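Local coordinates for protein Two-component response regulator yesN (Fusobacterium nucleatum, PDB 3LSG) that probably acts in a two-component system as a sequence-specific DNA-binding transcription regulator, this chain being its C-terminal helix-turn-helix domain, at residues Leu6-Ile11 and Lys42-Pro47; Glu12-Tyr15 and Gln19-Leu22; Ile38-Lys41 and Pro47-Asp50; Thr88-Lys91 and Thr97-Gln100. One frame throughout, in Å; residues are numbered along the deposited sequence.

Interaction 1 of 4, residues Leu6-Ile11 and Lys42-Pro47; sequences LIQNII and KNFGIP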
loop_
_atom_site.group_PDB
_atom_site.type_symbol
_atom_site.label_atom_id
_atom_site.label_comp_id
_atom_site.label_asym_id
_atom_site.label_seq_id
_atom_site.Cartn_x
_atom_site.Cartn_y
_atom_site.Cartn_z
ATOM N N LEU A 6 5.349 -21.067 8.492
ATOM C CA LEU A 6 4.752 -20.204 9.500
ATOM C C LEU A 6 4.312 -18.889 8.865
ATOM O O LEU A 6 3.176 -18.444 9.052
ATOM C CB LEU A 6 5.759 -19.927 10.626
ATOM C CG LEU A 6 5.290 -20.227 12.046
ATOM C CD1 LEU A 6 4.813 -21.672 12.181
ATOM C CD2 LEU A 6 6.407 -19.934 13.037
ATOM N N ILE A 7 5.228 -18.262 8.132
ATOM C CA ILE A 7 4.944 -17.020 7.416
ATOM C C ILE A 7 3.803 -17.192 6.418
ATOM O O ILE A 7 2.915 -16.347 6.323
ATOM C CB ILE A 7 6.201 -16.481 6.693
ATOM C CG1 ILE A 7 7.163 -15.864 7.709
ATOM C CG2 ILE A 7 5.814 -15.435 5.649
ATOM C CD1 ILE A 7 8.603 -15.799 7.244
ATOM N N GLN A 8 3.824 -18.291 5.677
ATOM C CA GLN A 8 2.742 -18.592 4.740
ATOM C C GLN A 8 1.394 -18.667 5.424
ATOM O O GLN A 8 0.407 -18.138 4.920
ATOM C CB GLN A 8 3.032 -19.895 3.984
ATOM C CG GLN A 8 4.081 -19.723 2.900
ATOM C CD GLN A 8 4.576 -21.040 2.343
ATOM O OE1 GLN A 8 4.363 -22.095 2.935
ATOM N NE2 GLN A 8 5.257 -20.983 1.201
ATOM N N ASN A 9 1.357 -19.316 6.585
ATOM C CA ASN A 9 0.108 -19.502 7.317
ATOM C C ASN A 9 -0.460 -18.194 7.839
ATOM O O ASN A 9 -1.658 -17.950 7.759
ATOM C CB ASN A 9 0.308 -20.463 8.498
ATOM C CG ASN A 9 0.479 -21.899 8.058
ATOM O OD1 ASN A 9 0.511 -22.201 6.862
ATOM N ND2 ASN A 9 0.595 -22.799 9.030
ATOM N N ILE A 10 0.405 -17.368 8.409
ATOM C CA ILE A 10 -0.026 -16.081 8.925
ATOM C C ILE A 10 -0.641 -15.276 7.794
ATOM O O ILE A 10 -1.710 -14.684 7.945
ATOM C CB ILE A 10 1.163 -15.290 9.528
ATOM C CG1 ILE A 10 1.745 -16.021 10.734
ATOM C CG2 ILE A 10 0.734 -13.893 9.962
ATOM C CD1 ILE A 10 3.002 -15.349 11.239
ATOM N N ILE A 11 0.037 -15.247 6.654
ATOM C CA ILE A 11 -0.469 -14.478 5.529
ATOM C C ILE A 11 -1.800 -15.047 5.005
ATOM O O ILE A 11 -2.704 -14.295 4.658
ATOM C CB ILE A 11 0.570 -14.385 4.395
ATOM C CG1 ILE A 11 1.828 -13.675 4.905
ATOM C CG2 ILE A 11 -0.027 -13.660 3.193
ATOM C CD1 ILE A 11 3.040 -13.832 4.006
ATOM N N LYS A 42 14.545 -13.001 0.585
ATOM C CA LYS A 42 15.473 -14.115 0.449
ATOM C C LYS A 42 14.715 -15.437 0.312
ATOM O O LYS A 42 14.967 -16.207 -0.610
ATOM C CB LYS A 42 16.454 -14.171 1.620
ATOM C CG LYS A 42 17.617 -15.120 1.383
ATOM C CD LYS A 42 18.409 -14.716 0.141
ATOM C CE LYS A 42 19.643 -15.596 -0.045
ATOM N NZ LYS A 42 20.510 -15.149 -1.177
ATOM N N ASN A 43 13.764 -15.679 1.209
ATOM C CA ASN A 43 13.048 -16.957 1.249
ATOM C C ASN A 43 11.986 -17.207 0.170
ATOM O O ASN A 43 11.803 -18.336 -0.272
ATOM C CB ASN A 43 12.413 -17.166 2.622
ATOM C CG ASN A 43 13.437 -17.477 3.695
ATOM O OD1 ASN A 43 14.542 -16.917 3.710
ATOM N ND2 ASN A 43 13.073 -18.373 4.607
ATOM N N PHE A 44 11.277 -16.159 -0.227
ATOM C CA PHE A 44 10.155 -16.289 -1.147
ATOM C C PHE A 44 10.506 -15.834 -2.562
ATOM O O PHE A 44 9.794 -16.150 -3.518
ATOM C CB PHE A 44 8.951 -15.501 -0.627
ATOM C CG PHE A 44 8.296 -16.125 0.568
ATOM C CD1 PHE A 44 7.101 -16.811 0.437
ATOM C CD2 PHE A 44 8.886 -16.034 1.827
ATOM C CE1 PHE A 44 6.494 -17.395 1.535
ATOM C CE2 PHE A 44 8.290 -16.618 2.935
ATOM C CZ PHE A 44 7.093 -17.304 2.791
ATOM N N GLY A 45 11.586 -15.072 -2.682
ATOM C CA GLY A 45 12.066 -14.634 -3.978
ATOM C C GLY A 45 11.481 -13.324 -4.469
ATOM O O GLY A 45 11.941 -12.768 -5.465
ATOM N N ILE A 46 10.460 -12.834 -3.780
ATOM C CA ILE A 46 9.846 -11.565 -4.122
ATOM C C ILE A 46 9.553 -10.861 -2.809
ATOM O O ILE A 46 9.523 -11.503 -1.768
ATOM C CB ILE A 46 8.516 -11.759 -4.891
ATOM C CG1 ILE A 46 7.478 -12.447 -4.002
ATOM C CG2 ILE A 46 8.734 -12.574 -6.161
ATOM C CD1 ILE A 46 6.082 -12.468 -4.603
ATOM N N PRO A 47 9.349 -9.541 -2.858
ATOM C CA PRO A 47 9.085 -8.726 -1.667
ATOM C C PRO A 47 7.793 -9.135 -0.963
ATOM O O PRO A 47 6.851 -9.592 -1.619
ATOM C CB PRO A 47 8.937 -7.306 -2.230
ATOM C CG PRO A 47 9.671 -7.324 -3.537
ATOM C CD PRO A 47 9.532 -8.725 -4.077
#
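I7 and Q8, the two residues that receive F44, sit on a helical turn held by the backbone bond from I10 N to L6 O at 3.0 Å. The contact joins helix 2-14 to the C-terminal end of helix 33-44, which occupies the position of the first recognition helix in the AraC-type helix-turn-helix fold. What crosses it is mostly apolar. F44 reaches over from the last helical turn, and its far end enters between the two neighbours. CG2 of I7 lies 3.6 Å from CZ of F44, approaching the ring at a slant; this methyl stands anti to the backbone N and also touches F40, while the ethyl branch runs on to selenomethionine M39. Q8 works differently: its methylene meets the rim, with CG near the ring plane and 3.6 Å from CE1 of F44. The same F44 ring stacks with F40, meets Y51 edge-to-face and takes a cation-pi contact from K4, so helices 2-14, 33-44 and 48-66 all converge on it. The Q8 amide runs extended past the rim, its plane 76° from the ring and its NE2 3.8 Å from CE1 of F44.

Interaction 2 of 4, residues Glu12-Tyr15 and Gln19-Leu22; sequences EESY and QFTL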
loop_
_atom_site.group_PDB
_atom_site.type_symbol
_atom_site.label_atom_id
_atom_site.label_comp_id
_atom_site.label_asym_id
_atom_site.label_seq_id
_atom_site.Cartn_x
_atom_site.Cartn_y
_atom_site.Cartn_z
ATOM N N GLU A 12 -1.930 -16.368 4.985
ATOM C CA GLU A 12 -3.168 -16.982 4.516
ATOM C C GLU A 12 -4.352 -16.596 5.406
ATOM O O GLU A 12 -5.480 -16.384 4.935
ATOM C CB GLU A 12 -3.019 -18.499 4.448
ATOM C CG GLU A 12 -4.321 -19.229 4.171
ATOM C CD GLU A 12 -4.998 -18.781 2.881
ATOM O OE1 GLU A 12 -4.287 -18.394 1.930
ATOM O OE2 GLU A 12 -6.246 -18.834 2.813
ATOM N N GLU A 13 -4.076 -16.496 6.700
ATOM C CA GLU A 13 -5.083 -16.161 7.688
ATOM C C GLU A 13 -5.384 -14.669 7.658
ATOM O O GLU A 13 -6.498 -14.247 7.957
ATOM C CB GLU A 13 -4.572 -16.566 9.076
ATOM C CG GLU A 13 -5.657 -16.911 10.073
ATOM C CD GLU A 13 -6.058 -15.727 10.926
ATOM O OE1 GLU A 13 -5.172 -15.152 11.596
ATOM O OE2 GLU A 13 -7.259 -15.380 10.934
ATOM N N SER A 14 -4.397 -13.870 7.267
ATOM C CA SER A 14 -4.473 -12.432 7.499
ATOM C C SER A 14 -4.712 -11.561 6.276
ATOM O O SER A 14 -5.021 -10.368 6.417
ATOM C CB SER A 14 -3.197 -11.939 8.212
ATOM O OG SER A 14 -2.964 -12.645 9.419
ATOM N N TYR A 15 -4.563 -12.115 5.076
ATOM C CA TYR A 15 -4.549 -11.248 3.888
ATOM C C TYR A 15 -5.877 -10.541 3.641
ATOM O O TYR A 15 -5.911 -9.505 2.987
ATOM C CB TYR A 15 -4.080 -12.002 2.634
ATOM C CG TYR A 15 -5.101 -12.961 2.062
ATOM C CD1 TYR A 15 -5.980 -12.549 1.063
ATOM C CD2 TYR A 15 -5.169 -14.283 2.494
ATOM C CE1 TYR A 15 -6.910 -13.418 0.522
ATOM C CE2 TYR A 15 -6.103 -15.166 1.958
ATOM C CZ TYR A 15 -6.971 -14.722 0.975
ATOM O OH TYR A 15 -7.900 -15.578 0.436
ATOM N N GLN A 19 -5.882 -4.116 7.457
ATOM C CA GLN A 19 -4.868 -3.527 8.340
ATOM C C GLN A 19 -3.580 -4.378 8.433
ATOM O O GLN A 19 -2.646 -4.021 9.142
ATOM C CB GLN A 19 -5.449 -3.223 9.737
ATOM C CG GLN A 19 -6.747 -2.369 9.727
ATOM C CD GLN A 19 -6.626 -1.068 8.912
ATOM O OE1 GLN A 19 -5.752 -0.234 9.163
ATOM N NE2 GLN A 19 -7.517 -0.895 7.932
ATOM N N PHE A 20 -3.537 -5.490 7.703
ATOM C CA PHE A 20 -2.386 -6.390 7.712
ATOM C C PHE A 20 -1.253 -5.847 6.845
ATOM O O PHE A 20 -1.426 -5.669 5.652
ATOM C CB PHE A 20 -2.809 -7.778 7.224
ATOM C CG PHE A 20 -1.690 -8.794 7.199
ATOM C CD1 PHE A 20 -1.147 -9.279 8.379
ATOM C CD2 PHE A 20 -1.197 -9.276 5.997
ATOM C CE1 PHE A 20 -0.131 -10.212 8.361
ATOM C CE2 PHE A 20 -0.182 -10.213 5.967
ATOM C CZ PHE A 20 0.343 -10.692 7.146
ATOM N N THR A 21 -0.105 -5.573 7.470
ATOM C CA THR A 21 1.041 -4.971 6.812
ATOM C C THR A 21 2.319 -5.726 7.170
ATOM O O THR A 21 2.305 -6.669 7.967
ATOM C CB THR A 21 1.231 -3.514 7.268
ATOM O OG1 THR A 21 1.536 -3.490 8.669
ATOM C CG2 THR A 21 -0.039 -2.710 7.036
ATOM N N LEU A 22 3.424 -5.291 6.577
ATOM C CA LEU A 22 4.743 -5.842 6.885
ATOM C C LEU A 22 5.017 -5.750 8.382
ATOM O O LEU A 22 5.512 -6.699 8.984
ATOM C CB LEU A 22 5.840 -5.105 6.090
ATOM C CG LEU A 22 7.282 -5.533 6.404
ATOM C CD1 LEU A 22 7.468 -6.987 6.097
ATOM C CD2 LEU A 22 8.310 -4.710 5.644
#
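The two backbones come nearest, CA to CA, at S14 and F20, 6.4 Å apart. The segment 12-15 brings helix 2-14 to its end, the chain turns back within three residues, and 19-22 returns as a loop that leads into helix 22-28, with T21 at the N-cap. No strand pairing is involved: the two runs meet through the F20 side chain, laid against S14. F20 carries CG anti to its own N (chi1 -180°), and this swings the ring back across the end of helix 2-14. There it lies flat over S14. The CB of S14 is 3.5 Å from the ring centroid and 17° off the normal, a CH-pi contact displaced toward the rim, with CD1 of F20 the nearest ring atom at 3.4 Å from that CB. The carbonyl of S14 also closes on the base of the aromatic side chain, its O 3.5 Å from F20 CB. Y15 adds a looser touch, CA to F20 CD2 at 4.4 Å, while its own side chain heads off to L52 and K59 of helix 48-66. Beyond the segments, I10, I11 and L52 pack on F20, so the ring is part of the hydrophobic core of this half of the AraC-type fold. In S14, OG is bonded to I10 O one turn back (chi1 -56°), so the buried hydroxyl is satisfied within its own helix. The ring therefore meets mainly the methylene, whose hydrogens, next to an electronegative oxygen, probably suit the pi face well.

Interaction 3 of 4, residues Ile38-Lys41 and Pro47-Asp50; sequences IMFK and PFQD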
loop_
_atom_site.group_PDB
_atom_site.type_symbol
_atom_site.label_atom_id
_atom_site.label_comp_id
_atom_site.label_asym_id
_atom_site.label_seq_id
_atom_site.Cartn_x
_atom_site.Cartn_y
_atom_site.Cartn_z
ATOM N N ILE A 38 14.146 -8.131 4.192
ATOM C CA ILE A 38 15.283 -8.850 3.606
ATOM C C ILE A 38 15.120 -10.371 3.664
ATOM O O ILE A 38 15.359 -11.075 2.688
ATOM C CB ILE A 38 16.596 -8.471 4.335
ATOM C CG1 ILE A 38 16.905 -6.986 4.111
ATOM C CG2 ILE A 38 17.772 -9.383 3.893
ATOM C CD1 ILE A 38 18.121 -6.489 4.889
HETATM N N MSE A 39 14.723 -10.885 4.815
HETATM C CA MSE A 39 14.617 -12.329 4.953
HETATM C C MSE A 39 13.461 -12.875 4.116
HETATM O O MSE A 39 13.577 -13.945 3.511
HETATM C CB MSE A 39 14.493 -12.741 6.418
HETATM C CG MSE A 39 14.257 -14.234 6.608
HETATM SE SE MSE A 39 12.346 -14.681 6.696
HETATM C CE MSE A 39 12.169 -14.601 8.644
ATOM N N PHE A 40 12.357 -12.136 4.067
ATOM C CA PHE A 40 11.221 -12.565 3.258
ATOM C C PHE A 40 11.640 -12.705 1.805
ATOM O O PHE A 40 11.400 -13.734 1.179
ATOM C CB PHE A 40 10.041 -11.597 3.362
ATOM C CG PHE A 40 8.790 -12.112 2.706
ATOM C CD1 PHE A 40 7.796 -12.725 3.460
ATOM C CD2 PHE A 40 8.620 -12.013 1.334
ATOM C CE1 PHE A 40 6.647 -13.220 2.857
ATOM C CE2 PHE A 40 7.477 -12.501 0.729
ATOM C CZ PHE A 40 6.486 -13.104 1.494
ATOM N N LYS A 41 12.253 -11.656 1.272
ATOM C CA LYS A 41 12.669 -11.632 -0.122
ATOM C C LYS A 41 13.689 -12.732 -0.392
ATOM O O LYS A 41 13.700 -13.334 -1.466
ATOM C CB LYS A 41 13.261 -10.271 -0.476
ATOM C CG LYS A 41 13.632 -10.094 -1.947
ATOM C CD LYS A 41 13.694 -8.606 -2.317
ATOM C CE LYS A 41 14.319 -8.384 -3.685
ATOM N NZ LYS A 41 13.650 -9.209 -4.728
ATOM N N PRO A 47 9.349 -9.541 -2.858
ATOM C CA PRO A 47 9.085 -8.726 -1.667
ATOM C C PRO A 47 7.793 -9.135 -0.963
ATOM O O PRO A 47 6.851 -9.592 -1.619
ATOM C CB PRO A 47 8.937 -7.306 -2.230
ATOM C CG PRO A 47 9.671 -7.324 -3.537
ATOM C CD PRO A 47 9.532 -8.725 -4.077
ATOM N N PHE A 48 7.748 -8.963 0.356
ATOM C CA PHE A 48 6.527 -9.264 1.107
ATOM C C PHE A 48 5.287 -8.609 0.494
ATOM O O PHE A 48 4.254 -9.254 0.341
ATOM C CB PHE A 48 6.649 -8.828 2.565
ATOM C CG PHE A 48 5.317 -8.657 3.247
ATOM C CD1 PHE A 48 4.643 -9.747 3.764
ATOM C CD2 PHE A 48 4.733 -7.414 3.344
ATOM C CE1 PHE A 48 3.399 -9.595 4.382
ATOM C CE2 PHE A 48 3.484 -7.254 3.952
ATOM C CZ PHE A 48 2.825 -8.340 4.472
ATOM N N GLN A 49 5.393 -7.328 0.138
ATOM C CA GLN A 49 4.248 -6.598 -0.404
ATOM C C GLN A 49 3.698 -7.222 -1.697
ATOM O O GLN A 49 2.494 -7.212 -1.926
ATOM C CB GLN A 49 4.607 -5.126 -0.645
ATOM C CG GLN A 49 4.861 -4.312 0.625
ATOM C CD GLN A 49 6.311 -4.397 1.134
ATOM O OE1 GLN A 49 7.105 -5.243 0.703
ATOM N NE2 GLN A 49 6.654 -3.506 2.047
ATOM N N ASP A 50 4.586 -7.722 -2.554
ATOM C CA ASP A 50 4.186 -8.336 -3.821
ATOM C C ASP A 50 3.518 -9.686 -3.556
ATOM O O ASP A 50 2.571 -10.068 -4.230
ATOM C CB ASP A 50 5.399 -8.563 -4.737
ATOM C CG ASP A 50 5.991 -7.263 -5.272
ATOM O OD1 ASP A 50 5.438 -6.187 -4.976
ATOM O OD2 ASP A 50 7.014 -7.325 -5.996
#
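P47, the N-cap of helix 48-66, lies beside K41 with their CA atoms 4.9 Å apart. The lysine runs beside the proline ring in the same direction and kinks at its last torsion (chi4 53°), which brings NZ to 4.2 Å from P47 CD, a loose contact at the surface. The backbone atom P47 C comes next, 3.8 Å from F40 CD2 and at a slant to that ring. With F48 the contact becomes close. Its backbone N is 3.3 Å from F40 CD2, and its CA stands over the face of the F40 ring, 3.7 Å from the centroid, as a CH-pi partner offset toward the rim. Helix 33-44 is the presumed DNA-reading helix of an AraC-type helix-turn-helix, and helix 48-66 is the long helix that in this fold joins the two DNA-binding halves; F40 meets the first turn of that linker. The F48 side chain then carries its ring past F40, edge turned to face in a T-shaped pair with centroids 5.7 Å apart and planes at 88°. From there it continues toward L22 and L25 of helix 22-28, while I7 and I11 of helix 2-14 pack on F40. Q49 turns outward, its NE2 hydrogen-bonded to D82 OD2 of the second subunit. D50 completes the opening turn, its N giving a weak bond to P47 O at 3.1 Å.

Interaction 4 of 4, residues Thr88-Lys91 and Thr97-Gln100; sequences TKFK and TPKQ. With PO4 (phosphate ion), chain F.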
loop_
_atom_site.group_PDB
_atom_site.type_symbol
_atom_site.label_atom_id
_atom_site.label_comp_id
_atom_site.label_asym_id
_atom_site.label_seq_id
_atom_site.Cartn_x
_atom_site.Cartn_y
_atom_site.Cartn_z
ATOM N N THR A 88 -7.499 -0.378 -9.456
ATOM C CA THR A 88 -6.217 -0.012 -10.045
ATOM C C THR A 88 -5.149 -1.093 -9.855
ATOM O O THR A 88 -4.343 -1.324 -10.761
ATOM C CB THR A 88 -5.669 1.335 -9.521
ATOM O OG1 THR A 88 -5.252 1.187 -8.158
ATOM C CG2 THR A 88 -6.721 2.428 -9.630
ATOM N N LYS A 89 -5.128 -1.747 -8.694
ATOM C CA LYS A 89 -4.151 -2.815 -8.476
ATOM C C LYS A 89 -4.491 -4.017 -9.360
ATOM O O LYS A 89 -3.609 -4.620 -9.963
ATOM C CB LYS A 89 -4.091 -3.235 -6.995
ATOM C CG LYS A 89 -3.414 -2.222 -6.059
ATOM C CD LYS A 89 -1.936 -2.075 -6.402
ATOM C CE LYS A 89 -1.170 -1.340 -5.320
ATOM N NZ LYS A 89 0.211 -0.999 -5.779
ATOM N N PHE A 90 -5.779 -4.366 -9.423
ATOM C CA PHE A 90 -6.230 -5.497 -10.213
ATOM C C PHE A 90 -5.851 -5.282 -11.676
ATOM O O PHE A 90 -5.359 -6.193 -12.350
ATOM C CB PHE A 90 -7.752 -5.657 -10.093
ATOM C CG PHE A 90 -8.275 -6.922 -10.717
ATOM C CD1 PHE A 90 -8.537 -8.042 -9.937
ATOM C CD2 PHE A 90 -8.499 -6.994 -12.082
ATOM C CE1 PHE A 90 -9.018 -9.226 -10.517
ATOM C CE2 PHE A 90 -8.990 -8.161 -12.662
ATOM C CZ PHE A 90 -9.239 -9.279 -11.883
ATOM N N LYS A 91 -6.094 -4.074 -12.171
ATOM C CA LYS A 91 -5.809 -3.778 -13.562
ATOM C C LYS A 91 -4.305 -3.835 -13.841
ATOM O O LYS A 91 -3.880 -4.225 -14.913
ATOM C CB LYS A 91 -6.371 -2.417 -13.979
ATOM C CG LYS A 91 -6.134 -2.149 -15.471
ATOM C CD LYS A 91 -6.893 -0.946 -15.987
ATOM C CE LYS A 91 -6.607 -0.746 -17.468
ATOM N NZ LYS A 91 -7.133 0.544 -17.974
ATOM N N THR A 97 -9.689 -4.744 -16.119
ATOM C CA THR A 97 -10.425 -4.411 -14.897
ATOM C C THR A 97 -11.192 -5.627 -14.375
ATOM O O THR A 97 -11.375 -6.611 -15.099
ATOM C CB THR A 97 -11.442 -3.276 -15.145
ATOM O OG1 THR A 97 -12.442 -3.747 -16.046
ATOM C CG2 THR A 97 -10.759 -2.057 -15.774
ATOM N N PRO A 98 -11.640 -5.565 -13.110
ATOM C CA PRO A 98 -12.468 -6.643 -12.571
ATOM C C PRO A 98 -13.718 -6.875 -13.402
ATOM O O PRO A 98 -14.037 -8.020 -13.699
ATOM C CB PRO A 98 -12.826 -6.128 -11.174
ATOM C CG PRO A 98 -11.596 -5.360 -10.767
ATOM C CD PRO A 98 -11.130 -4.675 -12.043
ATOM N N LYS A 99 -14.400 -5.809 -13.801
ATOM C CA LYS A 99 -15.577 -5.972 -14.646
ATOM C C LYS A 99 -15.175 -6.686 -15.919
ATOM O O LYS A 99 -15.836 -7.635 -16.348
ATOM C CB LYS A 99 -16.180 -4.607 -14.999
ATOM C CG LYS A 99 -17.652 -4.629 -15.375
ATOM C CD LYS A 99 -17.979 -5.686 -16.415
ATOM C CE LYS A 99 -18.626 -6.923 -15.776
ATOM N NZ LYS A 99 -18.912 -8.003 -16.768
ATOM N N GLN A 100 -14.094 -6.227 -16.543
ATOM C CA GLN A 100 -13.701 -6.790 -17.840
ATOM C C GLN A 100 -13.330 -8.259 -17.647
ATOM O O GLN A 100 -13.534 -9.100 -18.529
ATOM C CB GLN A 100 -12.520 -6.005 -18.447
ATOM C CG GLN A 100 -12.901 -4.603 -18.934
ATOM C CD GLN A 100 -11.687 -3.686 -19.220
ATOM O OE1 GLN A 100 -10.577 -3.934 -18.765
ATOM N NE2 GLN A 100 -11.919 -2.624 -19.977
HETATM P P PO4 F . 1.275 -0.171 -2.273
HETATM O O1 PO4 F . 1.755 -1.548 -1.908
HETATM O O2 PO4 F . 2.075 0.880 -1.548
HETATM O O3 PO4 F . 1.440 0.017 -3.765
HETATM O O4 PO4 F . -0.177 -0.036 -1.891
#
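F90 and P98 make the apolar heart of this contact, where helix 83-94 of the helix-turn-helix domain meets the short C-terminal helix 98-101. The proline lies over one face of the phenyl ring: CG stands 3.6 Å above the plane, displaced toward the rim, as a CH-pi partner, and CD comes to 3.5 Å from CD2 of F90. The two side chains run antiparallel where they overlap. L64 of helix 48-66 touches both residues, and Y101 meets F90 edge-to-face, so helices 48-66, 83-94 and 98-101 meet around this pair. A second apolar touch lies nearer the surface, where the extended chain of K91 runs alongside T97 and CD of the lysine is 4.0 Å from the CG2 methyl. The hydrogen bonds within the protein here belong to the helix start. T97 and Q100 form a capping box: T97 turns OG1 between its N and carbonyl carbon (chi1 65°) and accepts from Q100 N at 3.0 Å, while the Q100 side chain returns a nearly straight bond (172°) from T97 N to OE1 at 2.9 Å. K89 takes no part in the packing and hydrogen-bonds instead to a phosphate ion, probably from the crystallisation liquor. Y85 and K89 of the second subunit hold the same ion, as does Y85 of this chain. The K89 end of this grip is short, NZ to O3 of the phosphate at 2.6 Å.

In the fold
Interactions 1, 2 and 3 build one continuous core in the N-terminal half of the domain. Interactions 1 and 3 share P47 and lie with centres 7 Å apart; I7 CG2 reaches F40 CE1 at 3.7 Å. Interaction 2 is nested within the loop that interaction 1 closes, and I11 CG1 touches F20 CZ at 4.0 Å. F20 CE2 in turn packs on F48 CZ at 3.8 Å, joining interactions 2 and 3. Interaction 4 stands apart at the other end of the long helix 48-66, its centre about 25 Å from that of interaction 1. The second subunit is in touch with interactions 2, 3 and 4, and the phosphate held by K89 bridges the two chains.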